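Local coordinates for alkyl hydroperoxide reductase E (Mycobacterium tuberculosis, PDB 5C04), which probably reduces hydrogen peroxide and organic hydroperoxides to water and alcohols, drawing electrons from mycoredoxin, and so helps protect the cell against oxidative stress, at residues 43-46 and 47-51; 55-58 and 59-63; 101-105 and 106-110; 132-135 and 136-140; 139-142 and 143-146. The protein carries 1 engineered substitution. One frame throughout, in Å; residues are numbered along the deposited sequence.

How the contacts relate
Contact 2 lies at the surface, while the other four are partly buried. Contacts 1, 4 and 5 gather around one set of polar groups: Glu-49 of contact 1 forms a salt bridge with Arg-140, which contacts 4 and 5 share, and Glu-132 of contact 4 bonds to Trp-145 of contact 5. Helix 143-150 also meets contact 2, through Thr-146 and Trp-145 against Phe-60. Contact 3 keeps to the far side of the chain's centre from contact 2 and touches contact 4 by packing at Met-133. Helical backbone bonds dominate contact 1, and turns shape contacts 2 and 4. Contact 3 ends a helix; contact 5 begins one with a carboxylate.

Contact 1. Residues 43-46 and 47-51; sequences TGIC and QGELD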
loop_
_atom_site.group_PDB
_atom_site.type_symbol
_atom_site.label_atom_id
_atom_site.label_comp_id
_atom_site.label_asym_id
_atom_site.label_seq_id
_atom_site.Cartn_x
_atom_site.Cartn_y
_atom_site.Cartn_z
ATOM N N THR A 43 6.458 -4.868 7.967
ATOM C CA THR A 43 6.634 -4.348 9.311
ATOM C C THR A 43 6.910 -5.483 10.300
ATOM O O THR A 43 6.564 -6.644 10.071
ATOM C CB THR A 43 5.447 -3.469 9.778
ATOM O OG1 THR A 43 4.269 -4.257 9.869
ATOM C CG2 THR A 43 5.240 -2.292 8.872
ATOM N N GLY A 44 7.526 -5.148 11.426
ATOM C CA GLY A 44 8.121 -6.169 12.307
ATOM C C GLY A 44 7.157 -7.128 12.926
ATOM O O GLY A 44 7.365 -8.344 12.885
ATOM N N ILE A 45 6.129 -6.614 13.576
ATOM C CA ILE A 45 5.181 -7.482 14.251
ATOM C C ILE A 45 4.385 -8.321 13.229
ATOM O O ILE A 45 4.228 -9.532 13.404
ATOM C CB ILE A 45 4.252 -6.744 15.226
ATOM C CG1 ILE A 45 5.094 -6.114 16.349
ATOM C CG2 ILE A 45 3.203 -7.688 15.781
ATOM C CD1 ILE A 45 4.262 -5.226 17.245
ATOM N N CYS A 46 3.914 -7.707 12.151
ATOM C CA CYS A 46 3.209 -8.457 11.097
ATOM C C CYS A 46 4.096 -9.566 10.544
ATOM O O CYS A 46 3.615 -10.660 10.304
ATOM C CB CYS A 46 2.766 -7.526 9.970
ATOM S SG CYS A 46 1.464 -6.357 10.467
ATOM N N GLN A 47 5.376 -9.283 10.318
ATOM C CA GLN A 47 6.323 -10.297 9.848
ATOM C C GLN A 47 6.390 -11.458 10.836
ATOM O O GLN A 47 6.324 -12.630 10.433
ATOM C CB GLN A 47 7.727 -9.698 9.645
ATOM C CG GLN A 47 8.676 -10.705 8.974
ATOM C CD GLN A 47 8.493 -10.723 7.488
ATOM O OE1 GLN A 47 8.605 -9.682 6.830
ATOM N NE2 GLN A 47 8.148 -11.885 6.930
ATOM N N GLY A 48 6.482 -11.165 12.107
ATOM C CA GLY A 48 6.559 -12.215 13.107
ATOM C C GLY A 48 5.318 -13.070 13.096
ATOM O O GLY A 48 5.397 -14.302 13.232
ATOM N N GLU A 49 4.153 -12.431 13.037
ATOM C CA GLU A 49 2.891 -13.182 13.076
ATOM C C GLU A 49 2.733 -14.059 11.852
ATOM O O GLU A 49 2.382 -15.237 11.982
ATOM C CB GLU A 49 1.685 -12.256 13.220
ATOM C CG GLU A 49 1.681 -11.410 14.485
ATOM C CD GLU A 49 0.300 -10.863 14.776
ATOM O OE1 GLU A 49 -0.162 -10.040 13.957
ATOM O OE2 GLU A 49 -0.357 -11.294 15.781
ATOM N N LEU A 50 2.973 -13.533 10.667
ATOM C CA LEU A 50 2.825 -14.361 9.464
ATOM C C LEU A 50 3.950 -15.384 9.322
ATOM O O LEU A 50 3.721 -16.443 8.770
ATOM C CB LEU A 50 2.623 -13.510 8.210
ATOM C CG LEU A 50 1.274 -12.781 8.122
ATOM C CD1 LEU A 50 1.077 -12.294 6.680
ATOM C CD2 LEU A 50 0.092 -13.562 8.622
ATOM N N ASP A 51 5.150 -15.089 9.811
ATOM C CA ASP A 51 6.221 -16.098 9.822
ATOM C C ASP A 51 5.832 -17.253 10.707
ATOM O O ASP A 51 6.091 -18.416 10.333
ATOM C CB ASP A 51 7.568 -15.490 10.255
ATOM C CG ASP A 51 8.212 -14.621 9.181
ATOM O OD1 ASP A 51 7.683 -14.473 8.037
ATOM O OD2 ASP A 51 9.325 -14.093 9.449
#
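The first two turns of helix 44-55, in which Thr-43 meets Gln-47 and Cys-46 meets Leu-50, take in the end of the peroxiredoxin sequence motif Pro-x-x-x-Thr-x-x-Cys, which runs from Pro-39 through Thr-43 to Cys-46 in the first turn. The helix belongs to the thioredoxin-fold beta-alpha-beta unit with strands 32-37 and 65-71, and Cys-46 is the probable active-site cysteine. Four successive backbone bonds build this start of the helix, from Gln-47 N to Thr-43 O (2.9 Å) through Leu-50 N to Cys-46 O (3.0 Å). Thr-43 occupies the N-cap position, but its hydroxyl makes no capping bond and turns instead to Leu-40 O; its OG1 lies 3.6 Å from Cys-46 SG. The cysteine side chain leaves the helix away from 47-51, with SG beside its own backbone N, and packs against Arg-117 and Trp-81.

In Gln-47, CG stands opposite the backbone N (chi1 -172°) and the chain then bends at chi2. NE2 reaches Asp-51 OD1 at 2.9 Å in the plane of its own amide; it meets the carboxylate on the syn side but tilted well out of the carboxylate plane. Trp-81 NE1 holds OE1, fixing the amide's rotation from both ends. Glu-49 OE1 pairs with Arg-117 and Arg-140. Nearer the backbone, Glu-49 CG rests 3.3 Å from Ile-45 O and 4.2 Å from Ile-45 CG2.

Contact 2. Residues 55-58 and 59-63; sequences DHLP and EFEND
Segments 55-58 and 59-63 form a compact turn in which Glu-59 N bonds to His-56 O (3.0 Å), while Leu-57 O accepts both Phe-60 N (2.8 Å) and Glu-61 N (2.9 Å). The side chains of His-56 and Glu-59 run side by side in the same direction. OE2 of Glu-59 comes to the edge of the imidazole, 3.6 Å from His-56 CD2, with the carboxylate and ring planes 69° apart. The ring is held at its other flank, ND1 being bonded to Gln-52 O in the preceding helix.

This turn belongs to the connection that carries the chain from helix 44-55 to strand 65-71, closing the beta-alpha-beta crossover of the thioredoxin fold. Its inward face is formed by Phe-60, whose CD2 passes 3.5 Å from His-56 O and whose ring is covered by Trp-145, Thr-146 and Leu-149 of helix 143-150. Leu-57 crosses Glu-61 on another side of the turn: CD1 packs on Glu-61 CB at 3.8 Å, and CD2 meets the carboxylate.

Asn-62 fastens the exit. With CG lying between its backbone N and carbonyl carbon (chi1 57°), the amide turns back over the chain, and ND2 donates to Pro-58 O at 3.1 Å in a nearly straight bond. Pro-58 O lies in the plane of the Asn-62 amide, though the donor is tilted from the plane of the proline carbonyl; at the amide's other end OD1 accepts from Asp-64 N.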
loop_
_atom_site.group_PDB
_atom_site.type_symbol
_atom_site.label_atom_id
_atom_site.label_comp_id
_atom_site.label_asym_id
_atom_site.label_seq_id
_atom_site.Cartn_x
_atom_site.Cartn_y
_atom_site.Cartn_z
ATOM N N ASP A 55 5.376 -21.056 9.452
ATOM C CA ASP A 55 6.142 -22.154 10.079
ATOM C C ASP A 55 5.210 -23.299 10.525
ATOM O O ASP A 55 5.666 -24.455 10.699
ATOM C CB ASP A 55 6.956 -21.621 11.279
ATOM C CG ASP A 55 8.106 -20.708 10.872
ATOM O OD1 ASP A 55 8.445 -20.588 9.677
ATOM O OD2 ASP A 55 8.697 -20.096 11.797
ATOM N N HIS A 56 3.929 -23.011 10.739
ATOM C CA HIS A 56 2.950 -24.005 11.180
ATOM C C HIS A 56 1.777 -24.160 10.226
ATOM O O HIS A 56 0.681 -24.512 10.633
ATOM C CB HIS A 56 2.465 -23.617 12.576
ATOM C CG HIS A 56 3.549 -23.661 13.603
ATOM N ND1 HIS A 56 4.347 -22.576 13.902
ATOM C CD2 HIS A 56 3.999 -24.683 14.368
ATOM C CE1 HIS A 56 5.230 -22.924 14.821
ATOM N NE2 HIS A 56 5.037 -24.194 15.122
ATOM N N LEU A 57 2.003 -23.867 8.950
ATOM C CA LEU A 57 0.901 -23.750 7.994
ATOM C C LEU A 57 -0.017 -24.975 7.905
ATOM O O LEU A 57 -1.219 -24.808 7.799
ATOM C CB LEU A 57 1.438 -23.372 6.610
ATOM C CG LEU A 57 0.402 -23.071 5.532
ATOM C CD1 LEU A 57 -0.497 -21.907 5.934
ATOM C CD2 LEU A 57 1.105 -22.836 4.211
ATOM N N PRO A 58 0.545 -26.195 8.007
ATOM C CA PRO A 58 -0.359 -27.347 7.912
ATOM C C PRO A 58 -1.435 -27.405 9.008
ATOM O O PRO A 58 -2.457 -28.100 8.833
ATOM C CB PRO A 58 0.599 -28.522 8.025
ATOM C CG PRO A 58 1.902 -28.006 7.503
ATOM C CD PRO A 58 1.955 -26.614 8.058
ATOM N N GLU A 59 -1.237 -26.693 10.114
ATOM C CA GLU A 59 -2.248 -26.590 11.164
ATOM C C GLU A 59 -3.411 -25.666 10.782
ATOM O O GLU A 59 -4.484 -25.740 11.360
ATOM C CB GLU A 59 -1.617 -26.112 12.466
ATOM C CG GLU A 59 -0.471 -27.000 12.935
ATOM C CD GLU A 59 0.124 -26.554 14.254
ATOM O OE1 GLU A 59 -0.557 -25.808 14.999
ATOM O OE2 GLU A 59 1.278 -26.960 14.545
ATOM N N PHE A 60 -3.196 -24.801 9.793
ATOM C CA PHE A 60 -4.186 -23.816 9.389
ATOM C C PHE A 60 -4.761 -24.009 7.995
ATOM O O PHE A 60 -5.859 -23.530 7.717
ATOM C CB PHE A 60 -3.550 -22.424 9.465
ATOM C CG PHE A 60 -3.023 -22.077 10.828
ATOM C CD1 PHE A 60 -3.894 -21.882 11.880
ATOM C CD2 PHE A 60 -1.673 -21.943 11.056
ATOM C CE1 PHE A 60 -3.429 -21.567 13.143
ATOM C CE2 PHE A 60 -1.189 -21.604 12.322
ATOM C CZ PHE A 60 -2.076 -21.422 13.369
ATOM N N GLU A 61 -3.995 -24.649 7.118
ATOM C CA GLU A 61 -4.388 -24.865 5.740
ATOM C C GLU A 61 -4.255 -26.355 5.500
ATOM O O GLU A 61 -3.145 -26.873 5.379
ATOM C CB GLU A 61 -3.473 -24.066 4.798
ATOM C CG GLU A 61 -3.904 -23.983 3.349
ATOM C CD GLU A 61 -2.869 -23.256 2.510
ATOM O OE1 GLU A 61 -1.808 -23.875 2.249
ATOM O OE2 GLU A 61 -3.106 -22.077 2.136
ATOM N N ASN A 62 -5.403 -27.028 5.431
ATOM C CA ASN A 62 -5.483 -28.496 5.385
ATOM C C ASN A 62 -6.860 -28.902 4.847
ATOM O O ASN A 62 -7.567 -28.065 4.300
ATOM C CB ASN A 62 -5.186 -29.075 6.776
ATOM C CG ASN A 62 -6.106 -28.540 7.863
ATOM O OD1 ASN A 62 -7.340 -28.507 7.717
ATOM N ND2 ASN A 62 -5.504 -28.116 8.974
ATOM N N ASP A 63 -7.234 -30.172 4.989
ATOM C CA ASP A 63 -8.533 -30.645 4.492
ATOM C C ASP A 63 -9.737 -29.982 5.166
ATOM O O ASP A 63 -10.798 -29.869 4.547
ATOM C CB ASP A 63 -8.647 -32.170 4.649
ATOM C CG ASP A 63 -7.693 -32.935 3.738
ATOM O OD1 ASP A 63 -7.219 -32.358 2.736
ATOM O OD2 ASP A 63 -7.439 -34.132 4.019
#

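Contact 3. Residues 101-105 and 106-110; sequences VSQAY and GVFNE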
loop_
_atom_site.group_PDB
_atom_site.type_symbol
_atom_site.label_atom_id
_atom_site.label_comp_id
_atom_site.label_asym_id
_atom_site.label_seq_id
_atom_site.Cartn_x
_atom_site.Cartn_y
_atom_site.Cartn_z
ATOM N N VAL A 101 -13.286 -4.033 3.719
ATOM C CA VAL A 101 -13.571 -5.333 4.369
ATOM C C VAL A 101 -13.239 -5.245 5.845
ATOM O O VAL A 101 -14.015 -5.691 6.707
ATOM C CB VAL A 101 -12.869 -6.495 3.665
ATOM C CG1 VAL A 101 -13.157 -7.803 4.395
ATOM C CG2 VAL A 101 -13.352 -6.565 2.218
ATOM N N SER A 102 -12.093 -4.657 6.164
ATOM C CA SER A 102 -11.715 -4.433 7.554
ATOM C C SER A 102 -12.808 -3.668 8.333
ATOM O O SER A 102 -13.157 -4.025 9.472
ATOM C CB SER A 102 -10.364 -3.705 7.607
ATOM O OG SER A 102 -9.354 -4.451 6.944
ATOM N N GLN A 103 -13.374 -2.641 7.701
ATOM C CA GLN A 103 -14.480 -1.888 8.289
ATOM C C GLN A 103 -15.726 -2.746 8.483
ATOM O O GLN A 103 -16.375 -2.630 9.513
ATOM C CB GLN A 103 -14.842 -0.685 7.414
ATOM C CG GLN A 103 -13.812 0.419 7.437
ATOM C CD GLN A 103 -14.206 1.543 6.503
ATOM O OE1 GLN A 103 -14.681 1.303 5.391
ATOM N NE2 GLN A 103 -14.035 2.776 6.955
ATOM N N ALA A 104 -16.060 -3.572 7.491
ATOM C CA ALA A 104 -17.228 -4.486 7.597
ATOM C C ALA A 104 -17.109 -5.433 8.758
ATOM O O ALA A 104 -18.140 -5.863 9.319
ATOM C CB ALA A 104 -17.396 -5.293 6.314
ATOM N N TYR A 105 -15.882 -5.845 9.094
ATOM C CA TYR A 105 -15.646 -6.736 10.220
ATOM C C TYR A 105 -15.439 -5.986 11.535
ATOM O O TYR A 105 -15.317 -6.627 12.587
ATOM C CB TYR A 105 -14.467 -7.708 9.929
ATOM C CG TYR A 105 -14.865 -8.885 9.063
ATOM C CD1 TYR A 105 -15.050 -8.760 7.682
ATOM C CD2 TYR A 105 -15.105 -10.144 9.640
ATOM C CE1 TYR A 105 -15.453 -9.837 6.892
ATOM C CE2 TYR A 105 -15.472 -11.231 8.862
ATOM C CZ TYR A 105 -15.680 -11.069 7.494
ATOM O OH TYR A 105 -16.062 -12.116 6.687
ATOM N N GLY A 106 -15.407 -4.655 11.481
ATOM C CA GLY A 106 -15.256 -3.815 12.659
ATOM C C GLY A 106 -13.854 -3.751 13.214
ATOM O O GLY A 106 -13.651 -3.439 14.378
ATOM N N VAL A 107 -12.855 -4.007 12.368
ATOM C CA VAL A 107 -11.475 -4.049 12.853
ATOM C C VAL A 107 -10.550 -3.076 12.129
ATOM O O VAL A 107 -9.336 -3.271 12.143
ATOM C CB VAL A 107 -10.898 -5.483 12.785
ATOM C CG1 VAL A 107 -11.693 -6.413 13.687
ATOM C CG2 VAL A 107 -10.882 -6.002 11.361
ATOM N N PHE A 108 -11.115 -2.039 11.532
ATOM C CA PHE A 108 -10.297 -1.030 10.847
ATOM C C PHE A 108 -9.894 0.042 11.851
ATOM O O PHE A 108 -10.725 0.474 12.695
ATOM C CB PHE A 108 -11.071 -0.446 9.674
ATOM C CG PHE A 108 -10.267 0.481 8.790
ATOM C CD1 PHE A 108 -9.178 0.018 8.058
ATOM C CD2 PHE A 108 -10.642 1.813 8.655
ATOM C CE1 PHE A 108 -8.490 0.888 7.205
ATOM C CE2 PHE A 108 -9.942 2.678 7.814
ATOM C CZ PHE A 108 -8.856 2.208 7.119
ATOM N N ASN A 109 -8.638 0.497 11.743
ATOM C CA ASN A 109 -8.111 1.602 12.512
ATOM C C ASN A 109 -8.248 2.873 11.680
ATOM O O ASN A 109 -7.402 3.182 10.824
ATOM C CB ASN A 109 -6.654 1.331 12.886
ATOM C CG ASN A 109 -6.107 2.292 13.916
ATOM O OD1 ASN A 109 -6.206 3.507 13.766
ATOM N ND2 ASN A 109 -5.509 1.747 14.970
ATOM N N GLU A 110 -9.335 3.614 11.913
ATOM C CA GLU A 110 -9.649 4.819 11.140
ATOM C C GLU A 110 -8.595 5.916 11.214
ATOM O O GLU A 110 -8.419 6.653 10.251
ATOM C CB GLU A 110 -11.003 5.411 11.597
ATOM C CG GLU A 110 -12.207 4.576 11.202
ATOM C CD GLU A 110 -12.551 4.679 9.720
ATOM O OE1 GLU A 110 -11.993 5.558 9.016
ATOM O OE2 GLU A 110 -13.400 3.869 9.265
#
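Helix 100-104 gives way at Gly-106, where a positive phi of 76° reverses the chain and two backbone bonds close the turn: Val-107 N to Ser-102 O (2.9 Å) and Gly-106 N to Gln-103 O (3.0 Å). The reversal brings Phe-108 back beside Ser-102 and Gln-103. Ser-102 CB lies 3.9 Å from Phe-108 CB, and its hydroxyl is taken up by Asp-94. Gln-103 runs alongside the phenylalanine, pointing the same way, with CG 3.6 Å from Phe-108 CB and the amide steeply inclined to the ring.

Beyond CG the Gln-103 chain stays extended and delivers its amide to Glu-110. NE2 donates to Glu-110 OE2 over a short 2.6 Å, with OE2 close to the amide plane and approached on its syn side. Glu-110 reaches this position by bending at chi2 (-74°), which also places its carboxyl carbon at the edge of the Phe-108 ring. On the inner side, Tyr-105 CB touches Val-107 CG2 at 4.2 Å; the phenol ring passes deeper, against Phe-120, and its OH is bonded to Pro-10 O.

The second subunit reaches the outer side, where its Trp-96 meets Phe-108 edge-to-face and donates from NE1 to Glu-110 O. The pair of bonds around a glycine of positive phi is a Schellman motif, here ending helix 100-104 and turning the chain into the short strand 108-109 at the dimer interface.

Contact 4. Residues 132-135 and 136-140; sequences EMKQ and PGEVR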
loop_
_atom_site.group_PDB
_atom_site.type_symbol
_atom_site.label_atom_id
_atom_site.label_comp_id
_atom_site.label_asym_id
_atom_site.label_seq_id
_atom_site.Cartn_x
_atom_site.Cartn_y
_atom_site.Cartn_z
ATOM N N GLU A 132 -11.463 -11.910 17.697
ATOM C CA GLU A 132 -10.646 -11.098 18.572
ATOM C C GLU A 132 -10.152 -9.889 17.799
ATOM O O GLU A 132 -10.127 -9.907 16.550
ATOM C CB GLU A 132 -9.450 -11.872 19.099
ATOM C CG GLU A 132 -8.401 -12.164 18.031
ATOM C CD GLU A 132 -7.202 -12.960 18.479
ATOM O OE1 GLU A 132 -7.026 -13.208 19.706
ATOM O OE2 GLU A 132 -6.405 -13.348 17.576
ATOM N N MET A 133 -9.743 -8.866 18.538
ATOM C CA MET A 133 -9.050 -7.726 17.926
ATOM C C MET A 133 -8.046 -7.125 18.870
ATOM O O MET A 133 -8.412 -6.593 19.922
ATOM C CB MET A 133 -10.023 -6.637 17.479
ATOM C CG MET A 133 -9.388 -5.617 16.538
ATOM S SD MET A 133 -10.336 -4.095 16.321
ATOM C CE MET A 133 -10.115 -3.276 17.895
ATOM N N LYS A 134 -6.772 -7.228 18.502
ATOM C CA LYS A 134 -5.689 -6.592 19.225
ATOM C C LYS A 134 -5.212 -5.333 18.498
ATOM O O LYS A 134 -5.466 -5.152 17.300
ATOM C CB LYS A 134 -4.543 -7.589 19.442
ATOM C CG LYS A 134 -4.975 -8.870 20.157
ATOM C CD LYS A 134 -5.592 -8.573 21.508
ATOM C CE LYS A 134 -5.685 -9.827 22.365
ATOM N NZ LYS A 134 -6.530 -10.850 21.692
ATOM N N GLN A 135 -4.511 -4.471 19.218
ATOM C CA GLN A 135 -3.974 -3.255 18.640
ATOM C C GLN A 135 -2.718 -3.517 17.801
ATOM O O GLN A 135 -2.091 -4.586 17.894
ATOM C CB GLN A 135 -3.683 -2.231 19.740
ATOM C CG GLN A 135 -4.929 -1.775 20.493
ATOM C CD GLN A 135 -5.923 -1.055 19.600
ATOM O OE1 GLN A 135 -5.585 -0.079 18.942
ATOM N NE2 GLN A 135 -7.155 -1.556 19.552
ATOM N N PRO A 136 -2.346 -2.554 16.951
ATOM C CA PRO A 136 -1.168 -2.772 16.102
ATOM C C PRO A 136 0.113 -3.057 16.880
ATOM O O PRO A 136 0.991 -3.771 16.399
ATOM C CB PRO A 136 -1.073 -1.474 15.287
ATOM C CG PRO A 136 -2.491 -1.012 15.198
ATOM C CD PRO A 136 -3.085 -1.351 16.542
ATOM N N GLY A 137 0.225 -2.514 18.080
ATOM C CA GLY A 137 1.409 -2.747 18.900
ATOM C C GLY A 137 1.426 -4.021 19.703
ATOM O O GLY A 137 2.415 -4.275 20.393
ATOM N N GLU A 138 0.362 -4.826 19.618
ATOM C CA GLU A 138 0.218 -6.065 20.336
ATOM C C GLU A 138 0.512 -7.248 19.412
ATOM O O GLU A 138 0.580 -7.078 18.187
ATOM C CB GLU A 138 -1.198 -6.195 20.886
ATOM C CG GLU A 138 -1.518 -5.198 21.997
ATOM C CD GLU A 138 -2.902 -5.431 22.558
ATOM O OE1 GLU A 138 -3.883 -4.999 21.909
ATOM O OE2 GLU A 138 -3.000 -6.045 23.654
ATOM N N VAL A 139 0.711 -8.416 20.003
ATOM C CA VAL A 139 0.962 -9.680 19.309
ATOM C C VAL A 139 -0.072 -10.695 19.735
ATOM O O VAL A 139 -0.279 -10.893 20.935
ATOM C CB VAL A 139 2.361 -10.263 19.643
ATOM C CG1 VAL A 139 2.633 -11.535 18.837
ATOM C CG2 VAL A 139 3.402 -9.216 19.381
ATOM N N ARG A 140 -0.692 -11.392 18.777
ATOM C CA ARG A 140 -1.729 -12.364 19.088
ATOM C C ARG A 140 -1.138 -13.696 19.538
ATOM O O ARG A 140 0.013 -14.019 19.214
ATOM C CB ARG A 140 -2.652 -12.548 17.884
ATOM C CG ARG A 140 -3.467 -11.311 17.600
ATOM C CD ARG A 140 -4.178 -11.417 16.267
ATOM N NE ARG A 140 -3.282 -11.060 15.187
ATOM C CZ ARG A 140 -3.703 -10.703 13.975
ATOM N NH1 ARG A 140 -4.992 -10.796 13.657
ATOM N NH2 ARG A 140 -2.819 -10.287 13.089
#
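Glu-138 folds back over Gln-135 and Lys-134 along its whole length. Its CB lies 3.5 Å from Gln-135 O and also faces Lys-134 CB; with CG beside the backbone N (chi1 -68°) and the chain extended beyond it, CG passes the Gln-135 backbone and CD comes 4.1 Å from Lys-134 CB. At the tip, OE1 accepts Gln-135 N at 2.8 Å in an almost straight bond, met on the anti side of the carboxylate. The backbone N of Glu-138 in turn donates to Gln-135 O (3.0 Å), so both main-chain polar atoms of Gln-135 are taken by the same residue.

That second bond closes a type I beta turn, Gln-135 to Glu-138, at the end of strand 128-134, which runs antiparallel to strand 114-122 in the sheet of the thioredoxin fold. Pro-136 at its second position packs on Pro-39 and offers its carbonyl to Arg-117.

Arg-140 comes back against the strand's side chains. Its CG meets Lys-134 CG at 3.8 Å, and CD lies 3.2 Å from Glu-132 OE2. Glu-132 divides its carboxylate: OE1 forms a salt bridge with Lys-134 NZ (3.1 Å), whereas OE2 is bonded to Thr-119 OG1 and Trp-145 NE1. A bend at chi3 (-82°) swings the guanidinium of Arg-140 past this carboxylate to within about 6 Å of the Cys-46 side chain. There NH2 pairs with Glu-49 and also reaches Phe-37 O, and NH1 is bonded to Thr-119 OG1.

Contact 5. Residues 139-142 and 143-146; sequences VRDQ and RLWT
Asp-141 and Arg-143 form a side-on salt bridge at the start of helix 143-150, their carboxylate and guanidinium nearly coplanar. Arg-143 NH2 donates to Asp-141 OD2 at 2.8 Å, while NE is shared between OD1 and OD2, all through syn lone pairs. OD1 has a further donor, Arg-143 N (3.2 Å), which comes from above the carboxylate plane; this capping bond closes an Asx turn. Asp-141 O accepts Leu-144 N, and Gln-142 O accepts Thr-146 N (3.2 Å) and, weakly, Trp-145 N. Thr-146 OG1 donates back to Arg-143 O at 3.1 Å.

The Gln-142 side chain lies flat over one face of the Trp-145 indole, amide and ring planes 9° apart. Its CG makes a CH-pi contact, 3.5 Å from the centroid of the six-membered ring, and NE2 is bonded to Glu-49 O. Across the ring edge, Trp-145 CZ2 meets Arg-140 CD at 3.7 Å and comes over a face of the guanidinium, the two planes almost perpendicular. Trp-145 NE1 is bonded to Glu-132. The indole packs on Leu-34 and Val-36 of strand 32-37 with Phe-60 of the 55-63 turn beside it, while Gln-142 ties the start of the helix to helix 44-55.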
loop_
_atom_site.group_PDB
_atom_site.type_symbol
_atom_site.label_atom_id
_atom_site.label_comp_id
_atom_site.label_asym_id
_atom_site.label_seq_id
_atom_site.Cartn_x
_atom_site.Cartn_y
_atom_site.Cartn_z
ATOM N N VAL A 139 0.711 -8.416 20.003
ATOM C CA VAL A 139 0.962 -9.680 19.309
ATOM C C VAL A 139 -0.072 -10.695 19.735
ATOM O O VAL A 139 -0.279 -10.893 20.935
ATOM C CB VAL A 139 2.361 -10.263 19.643
ATOM C CG1 VAL A 139 2.633 -11.535 18.837
ATOM C CG2 VAL A 139 3.402 -9.216 19.381
ATOM N N ARG A 140 -0.692 -11.392 18.777
ATOM C CA ARG A 140 -1.729 -12.364 19.088
ATOM C C ARG A 140 -1.138 -13.696 19.538
ATOM O O ARG A 140 0.013 -14.019 19.214
ATOM C CB ARG A 140 -2.652 -12.548 17.884
ATOM C CG ARG A 140 -3.467 -11.311 17.600
ATOM C CD ARG A 140 -4.178 -11.417 16.267
ATOM N NE ARG A 140 -3.282 -11.060 15.187
ATOM C CZ ARG A 140 -3.703 -10.703 13.975
ATOM N NH1 ARG A 140 -4.992 -10.796 13.657
ATOM N NH2 ARG A 140 -2.819 -10.287 13.089
ATOM N N ASP A 141 -1.943 -14.450 20.291
ATOM C CA ASP A 141 -1.614 -15.792 20.741
ATOM C C ASP A 141 -2.271 -16.795 19.791
ATOM O O ASP A 141 -3.479 -17.020 19.834
ATOM C CB ASP A 141 -2.142 -15.963 22.171
ATOM C CG ASP A 141 -1.815 -17.308 22.767
ATOM O OD1 ASP A 141 -1.255 -18.173 22.070
ATOM O OD2 ASP A 141 -2.142 -17.477 23.965
ATOM N N GLN A 142 -1.461 -17.358 18.896
ATOM C CA GLN A 142 -1.967 -18.237 17.859
ATOM C C GLN A 142 -2.496 -19.603 18.369
ATOM O O GLN A 142 -3.218 -20.284 17.674
ATOM C CB GLN A 142 -0.943 -18.388 16.729
ATOM C CG GLN A 142 -0.567 -17.041 16.113
ATOM C CD GLN A 142 0.244 -17.127 14.826
ATOM O OE1 GLN A 142 0.391 -18.192 14.242
ATOM N NE2 GLN A 142 0.779 -15.996 14.389
ATOM N N ARG A 143 -2.213 -19.919 19.627
ATOM C CA ARG A 143 -2.859 -21.086 20.245
ATOM C C ARG A 143 -4.391 -21.008 20.226
ATOM O O ARG A 143 -5.088 -22.004 20.107
ATOM C CB ARG A 143 -2.410 -21.256 21.703
ATOM C CG ARG A 143 -0.919 -21.343 21.951
ATOM C CD ARG A 143 -0.691 -21.524 23.454
ATOM N NE ARG A 143 -1.331 -20.439 24.211
ATOM C CZ ARG A 143 -1.787 -20.512 25.462
ATOM N NH1 ARG A 143 -1.671 -21.631 26.181
ATOM N NH2 ARG A 143 -2.358 -19.438 26.006
ATOM N N LEU A 144 -4.917 -19.793 20.338
ATOM C CA LEU A 144 -6.345 -19.579 20.324
ATOM C C LEU A 144 -6.920 -19.918 18.941
ATOM O O LEU A 144 -8.040 -20.406 18.790
ATOM C CB LEU A 144 -6.665 -18.143 20.736
ATOM C CG LEU A 144 -6.017 -17.611 22.037
ATOM C CD1 LEU A 144 -6.358 -16.136 22.233
ATOM C CD2 LEU A 144 -6.408 -18.409 23.258
ATOM N N TRP A 145 -6.134 -19.629 17.902
ATOM C CA TRP A 145 -6.567 -19.890 16.554
ATOM C C TRP A 145 -6.658 -21.367 16.250
ATOM O O TRP A 145 -7.645 -21.828 15.739
ATOM C CB TRP A 145 -5.567 -19.280 15.546
ATOM C CG TRP A 145 -5.237 -17.812 15.720
ATOM C CD1 TRP A 145 -5.781 -16.901 16.610
ATOM C CD2 TRP A 145 -4.302 -17.069 14.923
ATOM N NE1 TRP A 145 -5.192 -15.666 16.436
ATOM C CE2 TRP A 145 -4.307 -15.739 15.388
ATOM C CE3 TRP A 145 -3.458 -17.418 13.862
ATOM C CZ2 TRP A 145 -3.513 -14.742 14.807
ATOM C CZ3 TRP A 145 -2.684 -16.436 13.295
ATOM C CH2 TRP A 145 -2.695 -15.131 13.786
ATOM N N THR A 146 -5.594 -22.096 16.565
ATOM C CA THR A 146 -5.621 -23.538 16.371
ATOM C C THR A 146 -6.723 -24.183 17.224
ATOM O O THR A 146 -7.404 -25.078 16.758
ATOM C CB THR A 146 -4.273 -24.200 16.689
ATOM O OG1 THR A 146 -3.853 -23.856 18.002
ATOM C CG2 THR A 146 -3.200 -23.757 15.731
#